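Enoyl-CoA hydratase subunit II (Geobacillus kaustophilus, PDB 2EJ5) probably catalyses the hydration of enoyl-CoA thioesters, perhaps in the breakdown of phenylacetic acid. Local coordinates at residues A[176-181]-A[186-191]; A[85-90]-A[113-118]; A[13-18]-A[191-196]. One frame throughout, in Å; residues are numbered along the deposited sequence.

Contact 1 of 3, residues A[176-181]-A[186-191]; sequences ATKVIP and EEEVKQ
Ile180 meets Glu188 and Val189, and Lys178 reaches Glu188 through a water, in a strand-to-helix packing contact at one margin of the main sheet of the crotonase fold. Strand 178-180 is the outermost strand there within the chain. After a short turn the polypeptide comes back as helix 185-197, whose segment 186-191 runs at 144° to strand 178-180, so that the two form a compact strand-turn-helix unit.

The dry part rests on Ile180. Its CG1 branch stands beside the backbone N and opposite the carbonyl carbon (chi1 -55°), and in this setting both ends of the side chain turn to the helix. CG2 lies 3.8 Å from Glu188 CB, and CD1 lies 3.9 Å from that same CB, so both methyls lie against Glu188 CB from the strand side. CD1 also approaches Val189 CG2, more loosely, at 4.4 Å. A beta-branched residue suits an extended backbone, and here its two arms spread over one turn of the helix. Ile180 also packs on Leu120 of the neighbouring strand 118-122 and, within the same helix, on Trp185.

Glu188 suits the border of this apolar patch: its CB and CG belong to the hydrophobic part, while the bend at chi2 (-100°) turns the carboxylate toward the lysine. The extended Lys178 chain crosses it at about a right angle. Lys178 NZ and Glu188 OE1, 4.2 Å apart, are too distant for a salt bridge, although their opposite charges should still attract. Water 1 fills the interval, accepting from Lys178 NZ at 2.6 Å and donating one hydrogen to Glu188 OE1 and the other to the backbone oxygen Glu188 O, each at 2.8 Å.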
ATOM      1  N   ALA A 176     -12.787   6.048   4.663  1.00 19.21           N
ATOM      2  CA  ALA A 176     -13.582   6.314   5.873  1.00 19.82           C
ATOM      3  C   ALA A 176     -13.427   5.230   6.960  1.00 19.82           C
ATOM      4  O   ALA A 176     -13.587   4.038   6.711  1.00 20.59           O
ATOM      5  CB  ALA A 176     -15.085   6.485   5.505  1.00 19.94           C
ATOM      6  N   THR A 177     -13.123   5.658   8.178  1.00 19.96           N
ATOM      7  CA  THR A 177     -13.239   4.806   9.350  1.00 19.41           C
ATOM      8  C   THR A 177     -14.688   4.328   9.556  1.00 21.31           C
ATOM      9  O   THR A 177     -14.921   3.148   9.858  1.00 21.63           O
ATOM     10  CB  THR A 177     -12.799   5.541  10.584  1.00 18.51           C
ATOM     11  OG1 THR A 177     -11.502   6.083  10.325  1.00 15.25           O
ATOM     12  CG2 THR A 177     -12.762   4.584  11.776  1.00 18.13           C
ATOM     13  N   LYS A 178     -15.648   5.251   9.424  1.00 21.63           N
ATOM     14  CA  LYS A 178     -17.053   4.863   9.325  1.00 21.40           C
ATOM     15  C   LYS A 178     -17.890   5.987   8.741  1.00 20.99           C
ATOM     16  O   LYS A 178     -17.439   7.125   8.677  1.00 19.86           O
ATOM     17  CB  LYS A 178     -17.615   4.411  10.680  1.00 23.47           C
ATOM     18  CG  LYS A 178     -17.384   5.301  11.863  1.00 24.06           C
ATOM     19  CD  LYS A 178     -17.863   4.560  13.123  1.00 30.69           C
ATOM     20  CE  LYS A 178     -17.501   5.306  14.391  1.00 32.90           C
ATOM     21  NZ  LYS A 178     -18.251   4.803  15.583  1.00 35.80           N
ATOM     22  N   VAL A 179     -19.098   5.636   8.301  1.00 19.37           N
ATOM     23  CA  VAL A 179     -20.057   6.592   7.807  1.00 18.53           C
ATOM     24  C   VAL A 179     -21.189   6.639   8.832  1.00 20.01           C
ATOM     25  O   VAL A 179     -21.753   5.591   9.213  1.00 19.34           O
ATOM     26  CB  VAL A 179     -20.563   6.193   6.433  1.00 16.80           C
ATOM     27  CG1 VAL A 179     -21.570   7.208   5.895  1.00 17.30           C
ATOM     28  CG2 VAL A 179     -19.362   6.073   5.464  1.00 16.16           C
ATOM     29  N   ILE A 180     -21.502   7.851   9.275  1.00 21.56           N
ATOM     30  CA  ILE A 180     -22.444   8.063  10.370  1.00 22.01           C
ATOM     31  C   ILE A 180     -23.713   8.747   9.852  1.00 23.52           C
ATOM     32  O   ILE A 180     -23.634   9.727   9.103  1.00 22.95           O
ATOM     33  CB  ILE A 180     -21.761   8.840  11.525  1.00 22.86           C
ATOM     34  CG1 ILE A 180     -20.472   8.077  11.968  1.00 20.73           C
ATOM     35  CG2 ILE A 180     -22.758   9.027  12.699  1.00 22.78           C
ATOM     36  CD1 ILE A 180     -19.589   8.774  12.983  1.00 20.63           C
ATOM     37  N   PRO A 181     -24.899   8.190  10.194  1.00 24.39           N
ATOM     38  CA  PRO A 181     -26.149   8.864   9.838  1.00 24.67           C
ATOM     39  C   PRO A 181     -26.269  10.248  10.422  1.00 25.35           C
ATOM     40  O   PRO A 181     -25.761  10.521  11.518  1.00 25.25           O
ATOM     41  CB  PRO A 181     -27.235   7.915  10.399  1.00 24.92           C
ATOM     42  CG  PRO A 181     -26.545   6.527  10.320  1.00 25.45           C
ATOM     43  CD  PRO A 181     -25.149   6.893  10.849  1.00 23.45           C
ATOM     44  N   GLU A 186     -23.697  14.014  16.032  1.00 22.30           N
ATOM     45  CA  GLU A 186     -23.007  14.650  17.160  1.00 23.57           C
ATOM     46  C   GLU A 186     -22.628  13.619  18.246  1.00 22.20           C
ATOM     47  O   GLU A 186     -21.538  13.664  18.812  1.00 20.66           O
ATOM     48  CB  GLU A 186     -23.810  15.824  17.769  1.00 25.15           C
ATOM     49  CG  GLU A 186     -24.359  16.870  16.785  1.00 31.57           C
ATOM     50  CD  GLU A 186     -23.302  17.875  16.278  1.00 39.19           C
ATOM     51  OE1 GLU A 186     -22.164  17.902  16.815  1.00 44.41           O
ATOM     52  OE2 GLU A 186     -23.623  18.653  15.340  1.00 42.20           O
ATOM     53  N   GLU A 187     -23.529  12.675  18.524  1.00 22.28           N
ATOM     54  CA  GLU A 187     -23.284  11.719  19.605  1.00 20.73           C
ATOM     55  C   GLU A 187     -22.232  10.686  19.228  1.00 20.00           C
ATOM     56  O   GLU A 187     -21.391  10.339  20.053  1.00 20.20           O
ATOM     57  CB  GLU A 187     -24.574  11.006  20.059  1.00 20.82           C
ATOM     58  CG  GLU A 187     -24.336   9.978  21.166  1.00 19.61           C
ATOM     59  CD  GLU A 187     -24.022  10.586  22.527  1.00 23.85           C
ATOM     60  OE1 GLU A 187     -24.140  11.819  22.716  1.00 27.85           O
ATOM     61  OE2 GLU A 187     -23.648   9.816  23.431  1.00 25.84           O
ATOM     62  N   GLU A 188     -22.272  10.186  18.004  1.00 19.72           N
ATOM     63  CA  GLU A 188     -21.290   9.155  17.614  1.00 20.73           C
ATOM     64  C   GLU A 188     -19.877   9.693  17.517  1.00 19.66           C
ATOM     65  O   GLU A 188     -18.918   8.982  17.872  1.00 20.05           O
ATOM     66  CB  GLU A 188     -21.664   8.497  16.303  1.00 20.96           C
ATOM     67  CG  GLU A 188     -22.943   7.762  16.380  1.00 27.29           C
ATOM     68  CD  GLU A 188     -22.744   6.293  16.549  1.00 36.47           C
ATOM     69  OE1 GLU A 188     -21.863   5.867  17.361  1.00 38.66           O
ATOM     70  OE2 GLU A 188     -23.488   5.566  15.849  1.00 42.08           O
ATOM     71  N   VAL A 189     -19.744  10.921  16.997  1.00 18.59           N
ATOM     72  CA  VAL A 189     -18.461  11.612  17.005  1.00 18.99           C
ATOM     73  C   VAL A 189     -17.942  11.788  18.436  1.00 19.24           C
ATOM     74  O   VAL A 189     -16.810  11.410  18.739  1.00 18.76           O
ATOM     75  CB  VAL A 189     -18.530  12.988  16.263  1.00 19.20           C
ATOM     76  CG1 VAL A 189     -17.262  13.759  16.456  1.00 18.49           C
ATOM     77  CG2 VAL A 189     -18.816  12.766  14.780  1.00 15.16           C
ATOM     78  N   LYS A 190     -18.758  12.362  19.323  1.00 19.33           N
ATOM     79  CA  LYS A 190     -18.299  12.501  20.701  1.00 19.65           C
ATOM     80  C   LYS A 190     -17.928  11.172  21.350  1.00 18.30           C
ATOM     81  O   LYS A 190     -16.931  11.105  22.029  1.00 19.01           O
ATOM     82  CB  LYS A 190     -19.210  13.390  21.599  1.00 20.59           C
ATOM     83  CG  LYS A 190     -20.479  12.819  22.112  1.00 24.43           C
ATOM     84  CD  LYS A 190     -21.107  13.704  23.273  1.00 21.09           C
ATOM     85  CE  LYS A 190     -20.563  13.374  24.662  1.00 26.72           C
ATOM     86  NZ  LYS A 190     -21.402  14.024  25.736  1.00 27.02           N
ATOM     87  N   GLN A 191     -18.702  10.116  21.138  1.00 18.13           N
ATOM     88  CA  GLN A 191     -18.374   8.845  21.791  1.00 18.86           C
ATOM     89  C   GLN A 191     -17.047   8.247  21.257  1.00 18.23           C
ATOM     90  O   GLN A 191     -16.277   7.656  22.010  1.00 17.32           O
ATOM     91  CB  GLN A 191     -19.511   7.824  21.584  1.00 19.37           C
ATOM     92  CG  GLN A 191     -20.853   8.205  22.264  1.00 18.52           C
ATOM     93  CD  GLN A 191     -21.813   7.020  22.332  1.00 21.65           C
ATOM     94  OE1 GLN A 191     -22.991   7.168  22.710  1.00 24.71           O
ATOM     95  NE2 GLN A 191     -21.319   5.837  21.966  1.00 21.49           N
TER
HETATM   96  O   HOH W   1     -19.126   6.185  17.600  1.00 38.05           O

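Contact 2 of 3, residues A[85-90]-A[113-118]; sequences PMMKAL and ALACDF
Met87 and Leu90 close on the methyl of Ala115, a buried and wholly apolar contact between helix 75-92 and the last turn of helix 108-115. The tight part is a three-carbon cluster. Met87 CE lies 3.5 Å from Ala115 CB, closer than ordinary van der Waals packing, and Leu90 CD2 approaches the same Ala115 CB at 3.5 Å. Alanine suits the spot because its single methyl takes both larger side chains against it and lets the backbones come near, with Leu90 CA 7.4 Å from Ala115 CA. The flexible thioether of Met87 folds at both chi2 and chi3, which carries its terminal methyl to the alanine although its CB does not aim there. Leu90 arrives more directly: with CG anti to the backbone N (chi1 -177°) the side chain extends toward Ala115, and its CD2 branch makes the contact.

The packing is slacker toward Cys116, where Leu90 CD2 stands 4.4 Å from Cys116 SG. On the far side of helix 75-92, Lys88 and Ala89 are partly exposed and take no part; Lys88 instead packs on Asp220 of the third subunit.

In crotonases the N-terminus of the helix corresponding to 108-115 supplies part of the oxyanion hole; this contact lies toward the other end. Around the cluster, Leu90 also rests on Leu39 of helix 29-44 and Val97 of strand 97-101, Cys116 packs on Val97 and Ala99 of that strand, and Tyr145 of helix 142-150 lies against Ala115.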
ATOM      1  N   PRO A  85       4.034  24.496   7.674  1.00 21.69           N
ATOM      2  CA  PRO A  85       4.024  24.461   9.151  1.00 21.73           C
ATOM      3  C   PRO A  85       2.822  23.724   9.784  1.00 21.36           C
ATOM      4  O   PRO A  85       2.990  23.045  10.823  1.00 22.16           O
ATOM      5  CB  PRO A  85       3.983  25.944   9.542  1.00 21.52           C
ATOM      6  CG  PRO A  85       4.578  26.656   8.390  1.00 22.57           C
ATOM      7  CD  PRO A  85       4.087  25.890   7.181  1.00 22.75           C
ATOM      8  N   MET A  86       1.647  23.882   9.178  1.00 20.11           N
ATOM      9  CA  MET A  86       0.401  23.258   9.622  1.00 18.46           C
ATOM     10  C   MET A  86       0.478  21.734   9.427  1.00 18.85           C
ATOM     11  O   MET A  86       0.193  20.969  10.345  1.00 19.28           O
ATOM     12  CB  MET A  86      -0.780  23.845   8.836  1.00 18.11           C
ATOM     13  CG  MET A  86      -2.216  23.459   9.380  1.00 19.29           C
ATOM     14  SD  MET A  86      -3.683  23.900   8.455  1.00 13.26           S
ATOM     15  CE  MET A  86      -3.521  23.009   6.890  1.00 21.66           C
ATOM     16  N   MET A  87       0.856  21.304   8.227  1.00 18.77           N
ATOM     17  CA  MET A  87       0.960  19.871   7.945  1.00 19.25           C
ATOM     18  C   MET A  87       2.088  19.224   8.713  1.00 19.78           C
ATOM     19  O   MET A  87       1.960  18.070   9.117  1.00 20.61           O
ATOM     20  CB  MET A  87       1.022  19.592   6.414  1.00 19.07           C
ATOM     21  CG  MET A  87      -0.207  20.197   5.611  1.00 17.08           C
ATOM     22  SD  MET A  87      -1.887  19.810   6.189  1.00 14.63           S
ATOM     23  CE  MET A  87      -1.869  18.026   6.008  1.00 16.00           C
ATOM     24  N   LYS A  88       3.178  19.950   8.978  1.00 20.09           N
ATOM     25  CA  LYS A  88       4.258  19.392   9.812  1.00 20.81           C
ATOM     26  C   LYS A  88       3.817  19.261  11.257  1.00 20.89           C
ATOM     27  O   LYS A  88       4.147  18.270  11.914  1.00 20.22           O
ATOM     28  CB  LYS A  88       5.540  20.232   9.761  1.00 21.51           C
ATOM     29  CG  LYS A  88       6.155  20.287   8.380  1.00 24.05           C
ATOM     30  CD  LYS A  88       7.465  21.017   8.418  1.00 25.91           C
ATOM     31  CE  LYS A  88       8.212  20.722   7.160  1.00 30.49           C
ATOM     32  NZ  LYS A  88       9.283  21.756   6.926  1.00 30.51           N
ATOM     33  N   ALA A  89       3.086  20.270  11.764  1.00 21.09           N
ATOM     34  CA  ALA A  89       2.537  20.161  13.126  1.00 21.42           C
ATOM     35  C   ALA A  89       1.616  18.934  13.223  1.00 20.53           C
ATOM     36  O   ALA A  89       1.705  18.166  14.166  1.00 21.90           O
ATOM     37  CB  ALA A  89       1.758  21.437  13.535  1.00 19.85           C
ATOM     38  N   LEU A  90       0.719  18.770  12.263  1.00 21.03           N
ATOM     39  CA  LEU A  90      -0.186  17.603  12.294  1.00 19.20           C
ATOM     40  C   LEU A  90       0.617  16.328  12.225  1.00 19.40           C
ATOM     41  O   LEU A  90       0.378  15.387  12.968  1.00 19.09           O
ATOM     42  CB  LEU A  90      -1.223  17.689  11.175  1.00 19.77           C
ATOM     43  CG  LEU A  90      -2.325  16.630  11.035  1.00 20.11           C
ATOM     44  CD1 LEU A  90      -3.095  16.410  12.373  1.00 19.65           C
ATOM     45  CD2 LEU A  90      -3.283  17.029   9.884  1.00 18.12           C
ATOM     46  N   ALA A 113      -8.098  16.090   5.761  1.00 12.29           N
ATOM     47  CA  ALA A 113      -8.792  14.884   6.234  1.00 13.93           C
ATOM     48  C   ALA A 113      -7.918  13.610   6.082  1.00 14.01           C
ATOM     49  O   ALA A 113      -7.854  12.767   6.979  1.00 13.30           O
ATOM     50  CB  ALA A 113     -10.138  14.723   5.534  1.00 12.26           C
ATOM     51  N   LEU A 114      -7.205  13.502   4.954  1.00 13.89           N
ATOM     52  CA  LEU A 114      -6.341  12.348   4.701  1.00 13.12           C
ATOM     53  C   LEU A 114      -5.174  12.284   5.681  1.00 12.92           C
ATOM     54  O   LEU A 114      -4.644  11.191   5.954  1.00 12.29           O
ATOM     55  CB  LEU A 114      -5.794  12.435   3.267  1.00 15.10           C
ATOM     56  CG  LEU A 114      -6.769  12.484   2.100  1.00 14.91           C
ATOM     57  CD1 LEU A 114      -5.995  12.537   0.754  1.00 16.11           C
ATOM     58  CD2 LEU A 114      -7.736  11.266   2.134  1.00 17.51           C
ATOM     59  N   ALA A 115      -4.737  13.450   6.190  1.00 12.93           N
ATOM     60  CA  ALA A 115      -3.608  13.504   7.135  1.00 13.41           C
ATOM     61  C   ALA A 115      -3.976  13.103   8.568  1.00 14.26           C
ATOM     62  O   ALA A 115      -3.084  12.882   9.419  1.00 13.99           O
ATOM     63  CB  ALA A 115      -2.921  14.900   7.127  1.00 14.50           C
ATOM     64  N   CYS A 116      -5.279  13.039   8.860  1.00 14.33           N
ATOM     65  CA  CYS A 116      -5.728  12.637  10.199  1.00 14.85           C
ATOM     66  C   CYS A 116      -5.671  11.129  10.366  1.00 14.79           C
ATOM     67  O   CYS A 116      -5.562  10.416   9.393  1.00 15.91           O
ATOM     68  CB  CYS A 116      -7.141  13.162  10.469  1.00 13.85           C
ATOM     69  SG  CYS A 116      -7.140  15.009  10.550  1.00 19.37           S
ATOM     70  N   ASP A 117      -5.759  10.652  11.606  1.00 15.17           N
ATOM     71  CA  ASP A 117      -5.611   9.211  11.902  1.00 15.52           C
ATOM     72  C   ASP A 117      -6.889   8.416  11.617  1.00 15.97           C
ATOM     73  O   ASP A 117      -6.823   7.236  11.195  1.00 17.17           O
ATOM     74  CB  ASP A 117      -5.209   8.993  13.377  1.00 16.00           C
ATOM     75  CG  ASP A 117      -3.967   9.771  13.760  1.00 17.78           C
ATOM     76  OD1 ASP A 117      -2.943   9.666  13.035  1.00 16.54           O
ATOM     77  OD2 ASP A 117      -4.001  10.469  14.800  1.00 16.21           O
ATOM     78  N   PHE A 118      -8.035   9.033  11.883  1.00 16.24           N
ATOM     79  CA  PHE A 118      -9.346   8.435  11.629  1.00 16.17           C
ATOM     80  C   PHE A 118     -10.193   9.461  10.904  1.00 15.88           C
ATOM     81  O   PHE A 118     -10.009  10.683  11.133  1.00 16.77           O
ATOM     82  CB  PHE A 118     -10.038   8.081  12.956  1.00 16.87           C
ATOM     83  CG  PHE A 118      -9.236   7.162  13.847  1.00 16.91           C
ATOM     84  CD1 PHE A 118      -9.288   5.766  13.663  1.00 18.22           C
ATOM     85  CD2 PHE A 118      -8.452   7.673  14.874  1.00 14.43           C
ATOM     86  CE1 PHE A 118      -8.575   4.893  14.472  1.00 15.21           C
ATOM     87  CE2 PHE A 118      -7.733   6.808  15.704  1.00 18.36           C
ATOM     88  CZ  PHE A 118      -7.798   5.404  15.508  1.00 18.34           C
TER

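Contact 3 of 3, residues A[13-18]-A[191-196]; sequences VAWLTL and QFAERL
Val13 and Trp15 of an inner strand of the main crotonase sheet face Ala193 and Glu194 of helix 185-197, in a contact that is apolar at its centre and water-bridged at its border. The segment axes pass 9.3 Å apart at a crossing angle of 138°, a separation that the small Ala193 suits.

The apolar contacts centre on that alanine. Val13 CG2 meets Ala193 CB at 3.9 Å, and Trp15 CZ2 comes within 4.5 Å of the same methyl. Val13 CG1 lies near Ala193 as well, and touches Glu194 CG at 4.0 Å, with the valine and glutamate side chains crossing at about a right angle.

Within the strand, Val13 and Trp15 are two positions apart and emerge on the same side of the sheet. Val13 CG2 consequently sits over one face of the Trp15 indole, 3.2 Å above its plane and displaced toward the rim. The broad ring gives the aliphatic group a flat surface to rest on.

The polar link uses one water. Glu194 is extended beyond CG (chi2 -174°), which carries its carboxylate out to the water at the indole edge. Water 2 lies in the ring plane, accepting from Trp15 NE1 at 2.9 Å and donating to Glu194 OE2 at 3.1 Å. The indole N-H thus has a partner where the apolar surface gives way to the partly exposed glutamate.

Strand 13-18 runs between strands 5-10 and 50-55, and Val52 of the latter touches Val13, Trp15 and Ala193. On another face of the helix, Phe192 packs edge-to-face on Phe118 of strand 118-122, while Leu161 and Val160 of the second subunit pack against Phe192 and Leu196 respectively.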
ATOM      1  N   VAL A  13     -10.859  15.811  25.378  1.00 23.31           N
ATOM      2  CA  VAL A  13     -10.750  15.985  23.953  1.00 23.43           C
ATOM      3  C   VAL A  13     -10.708  17.438  23.526  1.00 22.76           C
ATOM      4  O   VAL A  13     -11.544  18.268  23.962  1.00 22.75           O
ATOM      5  CB  VAL A  13     -11.659  15.008  23.060  1.00 24.65           C
ATOM      6  CG1 VAL A  13     -12.590  14.093  23.854  1.00 23.24           C
ATOM      7  CG2 VAL A  13     -12.286  15.657  21.806  1.00 23.57           C
ATOM      8  N   ALA A  14      -9.690  17.753  22.730  1.00 19.95           N
ATOM      9  CA  ALA A  14      -9.618  19.062  22.090  1.00 19.33           C
ATOM     10  C   ALA A  14     -10.426  19.053  20.803  1.00 19.00           C
ATOM     11  O   ALA A  14     -10.148  18.284  19.875  1.00 19.52           O
ATOM     12  CB  ALA A  14      -8.142  19.490  21.845  1.00 19.03           C
ATOM     13  N   TRP A  15     -11.444  19.898  20.763  1.00 18.62           N
ATOM     14  CA  TRP A  15     -12.310  20.070  19.628  1.00 20.14           C
ATOM     15  C   TRP A  15     -11.748  21.262  18.844  1.00 21.01           C
ATOM     16  O   TRP A  15     -11.752  22.418  19.321  1.00 23.54           O
ATOM     17  CB  TRP A  15     -13.746  20.292  20.091  1.00 20.63           C
ATOM     18  CG  TRP A  15     -14.322  19.070  20.776  1.00 20.38           C
ATOM     19  CD1 TRP A  15     -14.165  18.691  22.109  1.00 22.16           C
ATOM     20  CD2 TRP A  15     -15.108  18.048  20.160  1.00 18.42           C
ATOM     21  NE1 TRP A  15     -14.815  17.501  22.338  1.00 21.49           N
ATOM     22  CE2 TRP A  15     -15.408  17.086  21.165  1.00 21.58           C
ATOM     23  CE3 TRP A  15     -15.588  17.843  18.854  1.00 19.87           C
ATOM     24  CZ2 TRP A  15     -16.169  15.942  20.895  1.00 21.96           C
ATOM     25  CZ3 TRP A  15     -16.339  16.717  18.583  1.00 21.31           C
ATOM     26  CH2 TRP A  15     -16.632  15.773  19.610  1.00 21.43           C
ATOM     27  N   LEU A  16     -11.191  20.974  17.677  1.00 20.01           N
ATOM     28  CA  LEU A  16     -10.635  22.006  16.803  1.00 20.19           C
ATOM     29  C   LEU A  16     -11.624  22.194  15.670  1.00 20.58           C
ATOM     30  O   LEU A  16     -11.771  21.360  14.753  1.00 19.45           O
ATOM     31  CB  LEU A  16      -9.199  21.610  16.363  1.00 19.92           C
ATOM     32  CG  LEU A  16      -8.275  22.724  15.818  1.00 19.74           C
ATOM     33  CD1 LEU A  16      -6.829  22.262  15.631  1.00 20.16           C
ATOM     34  CD2 LEU A  16      -8.829  23.375  14.549  1.00 19.76           C
ATOM     35  N   THR A  17     -12.408  23.270  15.749  1.00 21.32           N
ATOM     36  CA  THR A  17     -13.430  23.479  14.751  1.00 22.23           C
ATOM     37  C   THR A  17     -12.957  24.569  13.770  1.00 23.75           C
ATOM     38  O   THR A  17     -12.670  25.710  14.173  1.00 22.47           O
ATOM     39  CB  THR A  17     -14.766  23.844  15.410  1.00 22.38           C
ATOM     40  OG1 THR A  17     -15.206  22.745  16.226  1.00 24.65           O
ATOM     41  CG2 THR A  17     -15.806  24.156  14.399  1.00 22.37           C
ATOM     42  N   LEU A  18     -12.864  24.207  12.491  1.00 24.26           N
ATOM     43  CA  LEU A  18     -12.558  25.169  11.436  1.00 25.09           C
ATOM     44  C   LEU A  18     -13.762  26.086  11.251  1.00 25.99           C
ATOM     45  O   LEU A  18     -14.872  25.599  11.057  1.00 26.85           O
ATOM     46  CB  LEU A  18     -12.284  24.446  10.115  1.00 24.43           C
ATOM     47  CG  LEU A  18     -11.268  23.290  10.171  1.00 23.95           C
ATOM     48  CD1 LEU A  18     -11.055  22.726   8.756  1.00 19.94           C
ATOM     49  CD2 LEU A  18      -9.932  23.727  10.823  1.00 23.88           C
ATOM     50  N   GLN A 191     -18.702  10.116  21.138  1.00 18.13           N
ATOM     51  CA  GLN A 191     -18.374   8.845  21.791  1.00 18.86           C
ATOM     52  C   GLN A 191     -17.047   8.247  21.257  1.00 18.23           C
ATOM     53  O   GLN A 191     -16.277   7.656  22.010  1.00 17.32           O
ATOM     54  CB  GLN A 191     -19.511   7.824  21.584  1.00 19.37           C
ATOM     55  CG  GLN A 191     -20.853   8.205  22.264  1.00 18.52           C
ATOM     56  CD  GLN A 191     -21.813   7.020  22.332  1.00 21.65           C
ATOM     57  OE1 GLN A 191     -22.991   7.168  22.710  1.00 24.71           O
ATOM     58  NE2 GLN A 191     -21.319   5.837  21.966  1.00 21.49           N
ATOM     59  N   PHE A 192     -16.803   8.401  19.949  1.00 18.18           N
ATOM     60  CA  PHE A 192     -15.556   7.884  19.327  1.00 18.38           C
ATOM     61  C   PHE A 192     -14.356   8.639  19.901  1.00 18.13           C
ATOM     62  O   PHE A 192     -13.382   8.034  20.331  1.00 17.12           O
ATOM     63  CB  PHE A 192     -15.640   8.016  17.782  1.00 18.59           C
ATOM     64  CG  PHE A 192     -14.513   7.316  17.042  1.00 20.21           C
ATOM     65  CD1 PHE A 192     -14.591   5.959  16.767  1.00 22.86           C
ATOM     66  CD2 PHE A 192     -13.395   8.031  16.610  1.00 18.34           C
ATOM     67  CE1 PHE A 192     -13.558   5.308  16.080  1.00 26.63           C
ATOM     68  CE2 PHE A 192     -12.339   7.392  15.933  1.00 21.65           C
ATOM     69  CZ  PHE A 192     -12.422   6.037  15.665  1.00 22.77           C
ATOM     70  N   ALA A 193     -14.443   9.973  19.935  1.00 17.85           N
ATOM     71  CA  ALA A 193     -13.387  10.792  20.519  1.00 17.53           C
ATOM     72  C   ALA A 193     -13.184  10.512  22.010  1.00 18.27           C
ATOM     73  O   ALA A 193     -12.050  10.376  22.467  1.00 18.61           O
ATOM     74  CB  ALA A 193     -13.636  12.282  20.265  1.00 16.94           C
ATOM     75  N   GLU A 194     -14.268  10.373  22.773  1.00 18.18           N
ATOM     76  CA  GLU A 194     -14.087  10.072  24.179  1.00 18.36           C
ATOM     77  C   GLU A 194     -13.537   8.703  24.368  1.00 17.53           C
ATOM     78  O   GLU A 194     -12.686   8.509  25.205  1.00 17.53           O
ATOM     79  CB  GLU A 194     -15.370  10.314  24.976  1.00 20.09           C
ATOM     80  CG  GLU A 194     -15.737  11.819  24.881  1.00 23.09           C
ATOM     81  CD  GLU A 194     -16.914  12.223  25.741  1.00 29.68           C
ATOM     82  OE1 GLU A 194     -17.710  11.327  26.144  1.00 28.84           O
ATOM     83  OE2 GLU A 194     -17.038  13.453  25.968  1.00 28.89           O
ATOM     84  N   ARG A 195     -13.946   7.763  23.528  1.00 17.86           N
ATOM     85  CA  ARG A 195     -13.387   6.430  23.613  1.00 18.12           C
ATOM     86  C   ARG A 195     -11.864   6.438  23.399  1.00 17.43           C
ATOM     87  O   ARG A 195     -11.149   5.777  24.128  1.00 16.56           O
ATOM     88  CB  ARG A 195     -14.080   5.503  22.622  1.00 18.62           C
ATOM     89  CG  ARG A 195     -13.282   4.302  22.299  1.00 22.90           C
ATOM     90  CD  ARG A 195     -13.973   3.439  21.250  1.00 29.68           C
ATOM     91  NE  ARG A 195     -13.301   2.141  21.159  1.00 30.18           N
ATOM     92  CZ  ARG A 195     -13.436   1.290  20.142  1.00 33.22           C
ATOM     93  NH1 ARG A 195     -14.220   1.592  19.103  1.00 36.79           N
ATOM     94  NH2 ARG A 195     -12.783   0.138  20.165  1.00 31.98           N
ATOM     95  N   LEU A 196     -11.368   7.196  22.409  1.00 16.20           N
ATOM     96  CA  LEU A 196      -9.905   7.326  22.207  1.00 16.40           C
ATOM     97  C   LEU A 196      -9.233   8.062  23.360  1.00 16.85           C
ATOM     98  O   LEU A 196      -8.131   7.677  23.806  1.00 16.24           O
ATOM     99  CB  LEU A 196      -9.622   8.091  20.926  1.00 15.57           C
ATOM    100  CG  LEU A 196      -9.829   7.291  19.631  1.00 19.44           C
ATOM    101  CD1 LEU A 196      -9.947   8.256  18.472  1.00 20.04           C
ATOM    102  CD2 LEU A 196      -8.614   6.394  19.443  1.00 17.41           C
TER
HETATM  103  O   HOH W   2     -15.668  15.784  24.510  1.00 34.63           O

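How the contacts relate
From the N terminus, strand 13-18 comes first, but its partner in contact 3 arrives only with helix 185-197, closing a loop of more than 170 residues. The other two contacts fall within that loop and follow one another: contact 2 closes between helices 75-92 and 108-115, then contact 1 makes the short return from strand 178-180 into helix 185-197. Contacts 1 and 3 use the same helix, their segments overlapping at Gln191, so it spans the sheet from its outermost strand to an inner one, with Val189 and Lys190 resting on Trp15. Contact 2 joins them through Phe118, which packs on Thr177, Phe192 and Leu196.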